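Local coordinates for protein alkaline phosphatase PHOX (Pseudomonas fluorescens, PDB 3ZWU) that hydrolyses phosphate monoesters as an alkaline phosphatase, with an active site that holds calcium ions and an oxo-bridged pair of irons, at residues 383-388 with 402-407; 473-478 with 491-496; 192-197 with 271-276; 466-471 with 519-524. All coordinates share one frame; numbering follows the deposited sequence.

Overall arrangement
Contacts 1, 2 and 3 gather round the vanadate, the oxo-bridged irons and the calcium ions, whereas contact 4 lies farther out. Along the chain, contact 3 closes first, then contact 1, and contact 2 is nested inside the loop closed by contact 4. Contact 1, its centre about 12 Å from that of contact 2 and about 14 Å from that of contact 3, touches both. Contacts 2 and 4, centres about 11 Å apart, both reach the four-stranded sheet 478-483, 489-493, 510-514, 521-526, contact 2 at its first two strands and contact 4 at its last; loop 473-478 runs across to touch 521-526. This is consistent with a propeller blade running from the metal-lined centre outward.

Contact 1: 383-388 with 402-407; sequences MDRPEW and LTNNAK. With CA (calcium ion), chain G; CA (calcium ion), chain F; VO4 (vanadate ion), chain C; FEO (mu-oxo-diiron), chain I.
The guanidinium of Arg385 is overlapped on one face by Thr403, whose methyl CG2 sits 3.4 Å above the plane, over its centre. The pair lies at the mouth of a beta-hairpin, strands 386-391 and 398-402, within a sheet consistent with the beta-propeller fold of this family; Pro386 and Leu402 form the last antiparallel, non-hydrogen-bonded pair. Arg385 bends at chi3 (62°), and its NH1 donates to Asn404 OD1 at 3.1 Å, tilted out of both the guanidinium and the carbonyl plane; Asn404 ND2 is bonded to Ser477. NE is paired with Asp292, while NH2 approaches vanadate O4 to 3.0 Å, close to the guanidinium plane. An alanine here is likely to leave the vanadate without this positive neighbour, Asp292 without its mate and the Thr403 methyl uncovered. Thr403 N donates a hydrogen bond to Arg385 O, and its OG1 reaches Pro478 O. Glu387 OE1 packs 3.1 Å from Thr403 CB, and the same carboxylate binds one calcium through both oxygens, with OE2 also on an iron and, at longer range, on a second calcium. Leu402 packs CD1 on Met383 CE and CD2 on Pro386 CG. Asp384, in a salt bridge with Arg408, stands across Asn405, carboxylate and amide planes nearly perpendicular. There Asn405 ND2, also bonded to Gln413, meets Asp384 OD1 at 2.9 Å from above the carboxylate plane.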
# COMPACT_ATOMS: atom_id res chain seq x y z
N MET A 383 -6.00 -6.89 14.54
CA MET A 383 -4.60 -7.12 14.20
C MET A 383 -3.69 -5.93 14.40
O MET A 383 -4.13 -4.78 14.45
CB MET A 383 -4.49 -7.55 12.72
CG MET A 383 -5.38 -8.70 12.34
SD MET A 383 -5.05 -10.22 13.26
CE MET A 383 -3.50 -10.70 12.52
N ASP A 384 -2.38 -6.23 14.44
CA ASP A 384 -1.34 -5.21 14.60
C ASP A 384 -1.01 -4.55 13.27
O ASP A 384 0.06 -4.78 12.71
CB ASP A 384 -0.07 -5.81 15.22
CG ASP A 384 -0.16 -6.22 16.66
OD1 ASP A 384 -1.18 -5.91 17.30
OD2 ASP A 384 0.83 -6.80 17.18
N ARG A 385 -1.91 -3.69 12.79
CA ARG A 385 -1.71 -2.91 11.57
C ARG A 385 -1.31 -3.73 10.34
O ARG A 385 -0.15 -3.70 9.92
CB ARG A 385 -0.69 -1.82 11.82
CG ARG A 385 -1.15 -0.76 12.79
CD ARG A 385 -0.17 0.38 12.83
NE ARG A 385 -0.05 1.02 11.52
CZ ARG A 385 0.92 1.84 11.15
NH1 ARG A 385 1.90 2.16 11.99
NH2 ARG A 385 0.93 2.36 9.92
N PRO A 386 -2.27 -4.43 9.73
CA PRO A 386 -1.98 -5.16 8.51
C PRO A 386 -1.58 -4.19 7.40
O PRO A 386 -2.32 -3.24 7.14
CB PRO A 386 -3.30 -5.87 8.17
CG PRO A 386 -4.07 -5.89 9.41
CD PRO A 386 -3.62 -4.72 10.23
N GLU A 387 -0.42 -4.40 6.79
CA GLU A 387 -0.01 -3.59 5.66
C GLU A 387 0.00 -4.49 4.42
O GLU A 387 -1.06 -5.01 4.10
CB GLU A 387 1.26 -2.76 5.95
CG GLU A 387 0.99 -1.63 6.93
CD GLU A 387 1.96 -0.47 6.90
OE1 GLU A 387 3.05 -0.60 7.50
OE2 GLU A 387 1.65 0.58 6.28
N TRP A 388 1.12 -4.69 3.73
CA TRP A 388 1.08 -5.42 2.47
C TRP A 388 0.93 -6.91 2.64
O TRP A 388 1.47 -7.49 3.57
CB TRP A 388 2.33 -5.18 1.62
CG TRP A 388 2.52 -3.78 1.13
CD1 TRP A 388 2.44 -2.63 1.86
CD2 TRP A 388 3.11 -3.42 -0.12
NE1 TRP A 388 2.90 -1.57 1.13
CE2 TRP A 388 3.33 -2.03 -0.09
CE3 TRP A 388 3.51 -4.15 -1.24
CZ2 TRP A 388 3.91 -1.35 -1.15
CZ3 TRP A 388 4.10 -3.47 -2.29
CH2 TRP A 388 4.29 -2.09 -2.24
N LEU A 402 2.54 -7.06 9.69
CA LEU A 402 1.79 -6.51 10.82
C LEU A 402 2.83 -5.53 11.35
O LEU A 402 3.73 -5.92 12.09
CB LEU A 402 1.44 -7.62 11.81
CG LEU A 402 0.50 -8.70 11.28
CD1 LEU A 402 0.26 -9.78 12.33
CD2 LEU A 402 -0.81 -8.11 10.81
N THR A 403 2.80 -4.30 10.82
CA THR A 403 3.90 -3.35 11.02
C THR A 403 4.29 -3.03 12.43
O THR A 403 5.48 -2.94 12.72
CB THR A 403 3.73 -2.13 10.11
OG1 THR A 403 5.00 -1.55 9.87
CG2 THR A 403 2.76 -1.10 10.66
N ASN A 404 3.31 -2.85 13.31
CA ASN A 404 3.51 -2.56 14.73
C ASN A 404 2.15 -2.28 15.35
O ASN A 404 1.15 -2.23 14.64
CB ASN A 404 4.46 -1.35 14.96
CG ASN A 404 4.13 -0.12 14.16
OD1 ASN A 404 3.04 0.44 14.29
ND2 ASN A 404 5.06 0.35 13.33
N ASN A 405 2.10 -2.12 16.67
CA ASN A 405 0.89 -1.77 17.39
C ASN A 405 1.24 -1.36 18.80
O ASN A 405 1.26 -2.20 19.70
CB ASN A 405 -0.15 -2.89 17.39
CG ASN A 405 -1.49 -2.46 17.94
OD1 ASN A 405 -1.67 -1.34 18.42
ND2 ASN A 405 -2.47 -3.35 17.89
N ALA A 406 1.50 -0.06 19.00
CA ALA A 406 1.83 0.50 20.31
C ALA A 406 0.71 0.32 21.33
O ALA A 406 0.98 0.39 22.53
CB ALA A 406 2.16 1.98 20.17
N LYS A 407 -0.54 0.10 20.88
CA LYS A 407 -1.69 -0.08 21.76
C LYS A 407 -2.03 -1.55 22.04
O LYS A 407 -2.99 -1.80 22.77
CB LYS A 407 -2.92 0.66 21.19
CG LYS A 407 -2.71 2.16 21.12
CD LYS A 407 -4.04 2.92 21.15
CE LYS A 407 -3.87 4.41 21.03
NZ LYS A 407 -5.18 5.11 20.94
CA CA G . 3.64 1.84 7.27
CA CA F . 2.76 1.42 3.78
V VO4 C . 1.59 4.16 5.94
O1 VO4 C . 2.26 5.41 6.98
O2 VO4 C . 3.11 3.36 5.53
O3 VO4 C . 0.81 5.19 4.79
O4 VO4 C . 0.61 3.26 7.04
FE1 FEO I . 0.20 3.93 3.24
FE2 FEO I . -0.20 1.56 5.81
O FEO I . 0.80 2.51 4.48
O HOH W 1 4.84 2.96 11.76
O HOH W 2 3.17 3.56 8.96
O HOH W 3 2.45 1.27 1.26
O HOH W 4 5.03 1.04 8.99
O HOH W 5 4.92 1.98 2.79
O HOH W 6 2.32 3.83 2.62

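Contact 2: 473-478 with 491-496; sequences NMFNSP and ILTDGD. With CA (calcium ion), chain G; CA (calcium ion), chain H; VO4 (vanadate ion), chain C.
Asn476 grips the backbone of Asp496 at both ends of its amide: OD1 takes the N-H of Asp496 at 2.9 Å, in the carbonyl plane on a lone pair, while ND2 donates to Asp496 O at 3.1 Å. A third bond, Asp494 N to Ser477 O, is straight (180°). Asn476 OD1 has a further donor, Ser477 OG, which in turn is met by Asn404 ND2, so the amide is held against rotation from several sides. A leucine in place of Asn476 would probably leave the N-H and carbonyl of Asp496 without these mates and free the backbone at Asp496 to shift. Gly495 CA lies 3.2 Å from Asn476 OD1, beside the end of the amide and out of its plane, where a side chain would clash. Ser477 CB packs on Gly495 CA. Outward, Thr493 turns CG2 toward Phe475, 4.0 Å from CD2 and oblique to the ring, and its OG1 is bonded to Asn509. Ile491 CG2 meets Pro478 CB at 3.8 Å, both residues also touching Ile429, on strand 428-434 of another sheet. Asp494, its CG anti to the backbone N (chi1 169°), projects OD2 between two calcium ions, 2.4 Å from the one it shares with Glu387 and Asp479; Glu532 joins it on the other. Strands 478-483 and 489-493 thus form a beta-hairpin of a propeller-like sheet, with a metal ligand just beyond its end.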
# COMPACT_ATOMS: atom_id res chain seq x y z
N ASN A 473 21.05 -8.34 10.78
CA ASN A 473 19.94 -8.12 9.84
C ASN A 473 18.71 -7.43 10.43
O ASN A 473 17.71 -7.29 9.74
CB ASN A 473 19.50 -9.48 9.25
CG ASN A 473 18.77 -10.39 10.22
OD1 ASN A 473 18.47 -10.03 11.36
ND2 ASN A 473 18.48 -11.61 9.77
N MET A 474 18.75 -7.05 11.72
CA MET A 474 17.59 -6.48 12.39
C MET A 474 17.01 -5.23 11.75
O MET A 474 17.74 -4.39 11.23
CB MET A 474 17.84 -6.25 13.88
CG MET A 474 18.94 -5.27 14.18
SD MET A 474 19.10 -5.11 15.95
CE MET A 474 20.49 -4.02 16.04
N PHE A 475 15.68 -5.12 11.81
CA PHE A 475 14.91 -4.04 11.23
C PHE A 475 13.65 -3.83 12.05
O PHE A 475 13.36 -4.61 12.96
CB PHE A 475 14.52 -4.42 9.79
CG PHE A 475 13.69 -5.68 9.68
CD1 PHE A 475 14.29 -6.92 9.59
CD2 PHE A 475 12.30 -5.62 9.67
CE1 PHE A 475 13.53 -8.08 9.50
CE2 PHE A 475 11.54 -6.78 9.58
CZ PHE A 475 12.16 -8.01 9.50
N ASN A 476 12.87 -2.80 11.73
CA ASN A 476 11.61 -2.59 12.41
C ASN A 476 10.56 -2.10 11.45
O ASN A 476 10.87 -1.47 10.43
CB ASN A 476 11.75 -1.64 13.60
CG ASN A 476 11.79 -0.18 13.24
OD1 ASN A 476 10.77 0.51 13.29
ND2 ASN A 476 12.97 0.33 12.88
N SER A 477 9.31 -2.40 11.77
CA SER A 477 8.15 -1.98 11.02
C SER A 477 8.15 -2.41 9.56
O SER A 477 8.09 -1.55 8.67
CB SER A 477 7.94 -0.48 11.16
OG SER A 477 7.95 -0.07 12.52
N PRO A 478 8.19 -3.73 9.30
CA PRO A 478 8.08 -4.21 7.93
C PRO A 478 6.72 -3.74 7.40
O PRO A 478 5.75 -3.70 8.15
CB PRO A 478 8.17 -5.73 8.06
CG PRO A 478 7.68 -6.01 9.43
CD PRO A 478 8.15 -4.85 10.26
N ILE A 491 11.37 -7.59 1.62
CA ILE A 491 10.72 -6.93 2.75
C ILE A 491 11.17 -5.49 2.78
O ILE A 491 12.37 -5.25 2.82
CB ILE A 491 11.10 -7.65 4.07
CG1 ILE A 491 10.69 -9.13 4.04
CG2 ILE A 491 10.48 -6.94 5.29
CD1 ILE A 491 11.48 -10.01 5.02
N LEU A 492 10.22 -4.54 2.79
CA LEU A 492 10.52 -3.12 2.78
C LEU A 492 10.06 -2.53 4.11
O LEU A 492 9.00 -2.92 4.61
CB LEU A 492 9.77 -2.47 1.62
CG LEU A 492 10.23 -2.82 0.20
CD1 LEU A 492 9.94 -4.27 -0.18
CD2 LEU A 492 9.60 -1.88 -0.81
N THR A 493 10.84 -1.61 4.71
CA THR A 493 10.49 -1.07 6.02
C THR A 493 10.05 0.39 6.01
O THR A 493 10.52 1.20 5.21
CB THR A 493 11.60 -1.31 7.05
OG1 THR A 493 12.65 -0.35 6.90
CG2 THR A 493 12.16 -2.72 6.99
N ASP A 494 9.15 0.71 6.95
CA ASP A 494 8.65 2.04 7.21
C ASP A 494 8.59 2.17 8.73
O ASP A 494 7.52 2.17 9.33
CB ASP A 494 7.26 2.24 6.58
CG ASP A 494 6.58 3.52 7.04
OD1 ASP A 494 7.30 4.49 7.35
OD2 ASP A 494 5.33 3.53 7.12
N GLY A 495 9.76 2.20 9.34
CA GLY A 495 9.87 2.25 10.78
C GLY A 495 10.55 3.45 11.33
O GLY A 495 10.76 4.46 10.64
N ASP A 496 10.87 3.35 12.61
CA ASP A 496 11.56 4.39 13.34
C ASP A 496 13.01 4.37 12.86
O ASP A 496 13.65 3.32 12.94
CB ASP A 496 11.45 4.12 14.84
CG ASP A 496 11.93 5.26 15.70
OD1 ASP A 496 13.08 5.68 15.51
OD2 ASP A 496 11.17 5.70 16.58
CA CA G . 3.64 1.84 7.27
CA CA H . 4.39 5.47 5.90
V VO4 C . 1.59 4.16 5.94
O1 VO4 C . 2.26 5.41 6.98
O2 VO4 C . 3.11 3.36 5.53
O3 VO4 C . 0.81 5.19 4.79
O4 VO4 C . 0.61 3.26 7.04
O HOH W 7 13.99 -1.03 9.62
O HOH W 4 5.03 1.04 8.99
O HOH W 8 5.47 6.41 7.95
O HOH W 2 3.17 3.56 8.96
O HOH W 9 4.08 8.09 6.05
O HOH W 10 3.60 6.06 3.67

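Contact 3: 192-197 with 271-276; sequences CEENFT and KHENAA. With CA (calcium ion), chain F; FEO (mu-oxo-diiron), chain I; VO4 (vanadate ion), chain C.
Glu194 leaves its backbone with CB resting 3.2 Å from His272 O, and CG then passes alongside the carbonyl oxygens of Lys271 and His272. With CG anti to the backbone N (chi1 -175°) and the chain extended, the carboxylate reaches the diiron unit and bridges it: OE1 binds one iron at 2.0 Å, OE2 the other at 2.1 Å. OE1 also lies near vanadate O3. Glu273 runs beside Glu194 and points the same way, but bends at chi2, and the two carboxylate planes stand 83° apart. Its OE1 binds the same iron as Glu194 OE2, and its OE2 binds a calcium at 2.3 Å, so two close carboxylates are held together by shared metal rather than by a hydrogen bond. Glu90 and Cys179 complete one iron's protein ligands, and Asp292 and Glu387 complete the other's.

Away from the metals, Lys271 stretches out over Glu194 O, its CB 3.2 Å from that oxygen, and crosses Thr197 at about a right angle. NZ then donates to Thr197 OG1 at 3.2 Å and pairs with Glu293. The backbones are tied by a weak bond from His272 N to Glu193 O, whereas His272 O, buried here, has no polar partner in the model. Cys192 fills the other end, with CB against Glu273 O and SG 4.1 Å from Ala275 CB. A strand end and a loop meeting in antiparallel fashion thus bring together two ligands of a mixed iron-calcium site, the metal centre of this PhoX phosphatase.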
# COMPACT_ATOMS: atom_id res chain seq x y z
N CYS A 192 -5.07 1.31 -4.03
CA CYS A 192 -5.76 1.21 -2.76
C CYS A 192 -5.80 2.51 -2.01
O CYS A 192 -4.75 3.07 -1.71
CB CYS A 192 -5.07 0.14 -1.94
SG CYS A 192 -5.26 -1.52 -2.62
N GLU A 193 -7.01 2.97 -1.63
CA GLU A 193 -7.19 4.20 -0.87
C GLU A 193 -7.10 3.85 0.61
O GLU A 193 -7.92 3.08 1.11
CB GLU A 193 -8.55 4.82 -1.18
CG GLU A 193 -8.64 5.26 -2.63
CD GLU A 193 -10.02 5.59 -3.14
OE1 GLU A 193 -11.02 5.32 -2.43
OE2 GLU A 193 -10.11 6.14 -4.26
N GLU A 194 -6.07 4.37 1.29
CA GLU A 194 -5.80 4.04 2.68
C GLU A 194 -6.28 5.10 3.65
O GLU A 194 -7.43 5.04 4.07
CB GLU A 194 -4.32 3.70 2.86
CG GLU A 194 -3.94 3.22 4.25
CD GLU A 194 -2.46 3.22 4.51
OE1 GLU A 194 -1.74 4.03 3.89
OE2 GLU A 194 -2.01 2.45 5.39
N ASN A 195 -5.45 6.11 3.98
CA ASN A 195 -5.81 7.11 4.99
C ASN A 195 -6.65 8.26 4.42
O ASN A 195 -6.40 9.43 4.69
CB ASN A 195 -4.56 7.61 5.70
CG ASN A 195 -3.89 6.52 6.50
OD1 ASN A 195 -2.78 6.07 6.19
ND2 ASN A 195 -4.57 6.06 7.54
N PHE A 196 -7.68 7.89 3.67
CA PHE A 196 -8.58 8.83 3.00
C PHE A 196 -9.32 9.73 3.99
O PHE A 196 -9.57 10.89 3.68
CB PHE A 196 -9.58 8.08 2.09
CG PHE A 196 -10.66 7.33 2.83
CD1 PHE A 196 -10.45 6.03 3.28
CD2 PHE A 196 -11.87 7.93 3.13
CE1 PHE A 196 -11.43 5.35 4.01
CE2 PHE A 196 -12.86 7.24 3.81
CZ PHE A 196 -12.64 5.95 4.24
N THR A 197 -9.67 9.19 5.18
CA THR A 197 -10.39 9.94 6.20
C THR A 197 -9.64 11.16 6.71
O THR A 197 -10.28 12.13 7.12
CB THR A 197 -10.77 9.04 7.37
OG1 THR A 197 -9.59 8.42 7.88
CG2 THR A 197 -11.78 7.99 6.98
N LYS A 271 -9.38 1.21 5.18
CA LYS A 271 -8.12 1.87 4.85
C LYS A 271 -7.22 0.84 4.21
O LYS A 271 -6.32 0.27 4.83
CB LYS A 271 -7.53 2.55 6.10
CG LYS A 271 -8.55 3.50 6.72
CD LYS A 271 -7.99 4.39 7.80
CE LYS A 271 -9.12 5.15 8.45
NZ LYS A 271 -8.67 5.95 9.61
N HIS A 272 -7.50 0.59 2.92
CA HIS A 272 -6.82 -0.44 2.13
C HIS A 272 -5.35 -0.16 1.94
O HIS A 272 -5.00 0.91 1.44
CB HIS A 272 -7.44 -0.53 0.73
CG HIS A 272 -8.83 -1.05 0.68
ND1 HIS A 272 -9.10 -2.40 0.53
CD2 HIS A 272 -10.00 -0.37 0.70
CE1 HIS A 272 -10.42 -2.49 0.49
NE2 HIS A 272 -11.00 -1.30 0.59
N GLU A 273 -4.49 -1.14 2.24
CA GLU A 273 -3.06 -1.01 2.00
C GLU A 273 -2.78 -1.52 0.58
O GLU A 273 -2.46 -0.71 -0.28
CB GLU A 273 -2.24 -1.77 3.04
CG GLU A 273 -0.75 -1.55 2.84
CD GLU A 273 -0.11 -0.49 3.70
OE1 GLU A 273 -0.76 -0.00 4.65
OE2 GLU A 273 1.05 -0.12 3.40
N ASN A 274 -2.87 -2.83 0.34
CA ASN A 274 -2.63 -3.41 -0.98
C ASN A 274 -3.71 -4.45 -1.30
O ASN A 274 -4.63 -4.65 -0.50
CB ASN A 274 -1.20 -3.95 -1.10
CG ASN A 274 -0.97 -5.40 -0.83
OD1 ASN A 274 -1.56 -5.97 0.10
ND2 ASN A 274 -0.00 -6.01 -1.52
N ALA A 275 -3.62 -5.07 -2.47
CA ALA A 275 -4.59 -6.04 -2.95
C ALA A 275 -3.81 -7.19 -3.58
O ALA A 275 -3.27 -7.02 -4.67
CB ALA A 275 -5.51 -5.39 -3.97
N ALA A 276 -3.69 -8.32 -2.87
CA ALA A 276 -2.90 -9.45 -3.34
C ALA A 276 -3.75 -10.44 -4.12
O ALA A 276 -4.67 -11.03 -3.55
CB ALA A 276 -2.23 -10.15 -2.16
CA CA F . 2.76 1.42 3.78
FE1 FEO I . 0.20 3.93 3.24
FE2 FEO I . -0.20 1.56 5.81
O FEO I . 0.80 2.51 4.48
V VO4 C . 1.59 4.16 5.94
O1 VO4 C . 2.26 5.41 6.98
O2 VO4 C . 3.11 3.36 5.53
O3 VO4 C . 0.81 5.19 4.79
O4 VO4 C . 0.61 3.26 7.04
O HOH W 3 2.45 1.27 1.26
O HOH W 5 4.92 1.98 2.79
O HOH W 6 2.32 3.83 2.62

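Contact 4: 466-471 with 519-524; sequences SSNITP and GEIRRF
This is a small, partly buried loop-to-strand contact on the rim of the fold, away from the metal site, where the loop 466-471 lies against the approach to the edge strand 521-526. One direct hydrogen bond carries it: Asn468 ND2 donates to Gly519 O at 3.0 Å, in the carbonyl plane on a lone pair and also in the plane of the amide. Asn468 holds CG between its backbone N and carbonyl carbon (chi1 47°), and CB too lies close to Gly519 O. The amide is fixed at its other atom too, since Ser466 OG donates to Asn468 OD1 at 2.7 Å, and Phe449 O takes a second bond from ND2. A type I turn from Ser466 to Ile469, closed by Ile469 N on Ser466 O, presents this side chain. Gly519 adopts a positive phi (85°), where a CB would press on the preceding carbonyl. Water extends the join: one molecule spans Asn468 O and Ile521 N, and another donates to Pro471 O and accepts, weakly, from Arg523 NH2, whose guanidinium also meets Ile16 O, Met474 O and Gln510. Ile521 CD1 lies 4.0 Å from Asn468 ND2 and faces Ile469 CD1 at 4.5 Å, both isoleucines touching Val450. Loop 466-471, linking strand 443-451 of one sheet to strand 478-483 of the next, thus packs on the latter's last strand, consistent with adjacent beta-propeller blades.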
# COMPACT_ATOMS: atom_id res chain seq x y z
N SER A 466 12.31 -12.92 16.92
CA SER A 466 12.43 -14.35 16.69
C SER A 466 13.89 -14.70 16.34
O SER A 466 14.68 -13.81 16.04
CB SER A 466 11.47 -14.82 15.61
OG SER A 466 11.54 -14.02 14.45
N SER A 467 14.23 -15.99 16.37
CA SER A 467 15.61 -16.44 16.15
C SER A 467 16.18 -16.20 14.76
O SER A 467 17.41 -16.21 14.62
CB SER A 467 15.80 -17.88 16.58
OG SER A 467 14.89 -18.73 15.91
N ASN A 468 15.34 -15.93 13.74
CA ASN A 468 15.83 -15.56 12.41
C ASN A 468 16.24 -14.07 12.36
O ASN A 468 16.73 -13.62 11.33
CB ASN A 468 14.88 -15.95 11.28
CG ASN A 468 13.43 -15.60 11.45
OD1 ASN A 468 12.94 -15.40 12.57
ND2 ASN A 468 12.68 -15.61 10.36
N ILE A 469 16.08 -13.32 13.48
CA ILE A 469 16.54 -11.94 13.62
C ILE A 469 17.86 -11.97 14.40
O ILE A 469 17.95 -12.63 15.44
CB ILE A 469 15.51 -11.03 14.34
CG1 ILE A 469 14.21 -10.91 13.53
CG2 ILE A 469 16.10 -9.64 14.64
CD1 ILE A 469 14.33 -10.21 12.14
N THR A 470 18.86 -11.24 13.91
CA THR A 470 20.17 -11.11 14.56
C THR A 470 20.53 -9.63 14.58
O THR A 470 19.90 -8.86 13.86
CB THR A 470 21.24 -11.86 13.75
OG1 THR A 470 21.42 -11.20 12.50
CG2 THR A 470 20.90 -13.33 13.54
N PRO A 471 21.60 -9.24 15.30
CA PRO A 471 22.05 -7.85 15.26
C PRO A 471 22.49 -7.40 13.86
O PRO A 471 22.44 -6.21 13.56
CB PRO A 471 23.21 -7.85 16.25
CG PRO A 471 22.79 -8.81 17.27
CD PRO A 471 22.19 -9.93 16.47
N GLY A 519 13.44 -19.28 6.41
CA GLY A 519 13.32 -18.19 7.38
C GLY A 519 14.53 -17.24 7.39
O GLY A 519 14.51 -16.26 8.12
N GLU A 520 15.57 -17.51 6.57
CA GLU A 520 16.77 -16.67 6.54
C GLU A 520 16.46 -15.30 5.93
O GLU A 520 15.83 -15.25 4.89
CB GLU A 520 17.89 -17.34 5.74
CG GLU A 520 19.22 -16.61 5.87
CD GLU A 520 20.37 -17.18 5.05
OE1 GLU A 520 20.19 -18.24 4.41
OE2 GLU A 520 21.43 -16.52 5.02
N ILE A 521 16.91 -14.22 6.59
CA ILE A 521 16.70 -12.84 6.14
C ILE A 521 18.07 -12.15 6.05
O ILE A 521 18.87 -12.25 6.98
CB ILE A 521 15.76 -12.08 7.11
CG1 ILE A 521 14.36 -12.74 7.16
CG2 ILE A 521 15.63 -10.59 6.69
CD1 ILE A 521 13.53 -12.34 8.31
N ARG A 522 18.31 -11.42 4.94
CA ARG A 522 19.54 -10.66 4.74
C ARG A 522 19.19 -9.24 4.34
O ARG A 522 18.30 -9.04 3.53
CB ARG A 522 20.40 -11.30 3.66
CG ARG A 522 21.00 -12.63 4.07
CD ARG A 522 21.97 -13.15 3.04
NE ARG A 522 22.33 -14.54 3.29
CZ ARG A 522 23.20 -15.25 2.59
NH1 ARG A 522 23.84 -14.70 1.56
NH2 ARG A 522 23.45 -16.52 2.90
N ARG A 523 19.90 -8.25 4.90
CA ARG A 523 19.68 -6.84 4.56
C ARG A 523 20.30 -6.57 3.20
O ARG A 523 21.46 -6.87 2.98
CB ARG A 523 20.28 -5.92 5.62
CG ARG A 523 19.86 -4.47 5.45
CD ARG A 523 20.46 -3.56 6.50
NE ARG A 523 20.08 -3.94 7.87
CZ ARG A 523 20.88 -4.43 8.81
NH1 ARG A 523 22.17 -4.65 8.56
NH2 ARG A 523 20.41 -4.72 10.01
N PHE A 524 19.51 -6.00 2.29
CA PHE A 524 19.92 -5.76 0.91
C PHE A 524 20.18 -4.29 0.60
O PHE A 524 21.13 -3.99 -0.11
CB PHE A 524 18.84 -6.31 -0.03
CG PHE A 524 19.10 -6.04 -1.49
CD1 PHE A 524 19.98 -6.83 -2.22
CD2 PHE A 524 18.44 -5.01 -2.15
CE1 PHE A 524 20.20 -6.58 -3.57
CE2 PHE A 524 18.66 -4.77 -3.50
CZ PHE A 524 19.54 -5.56 -4.20
O HOH W 11 17.96 -14.93 9.37
O HOH W 12 21.88 -4.01 12.16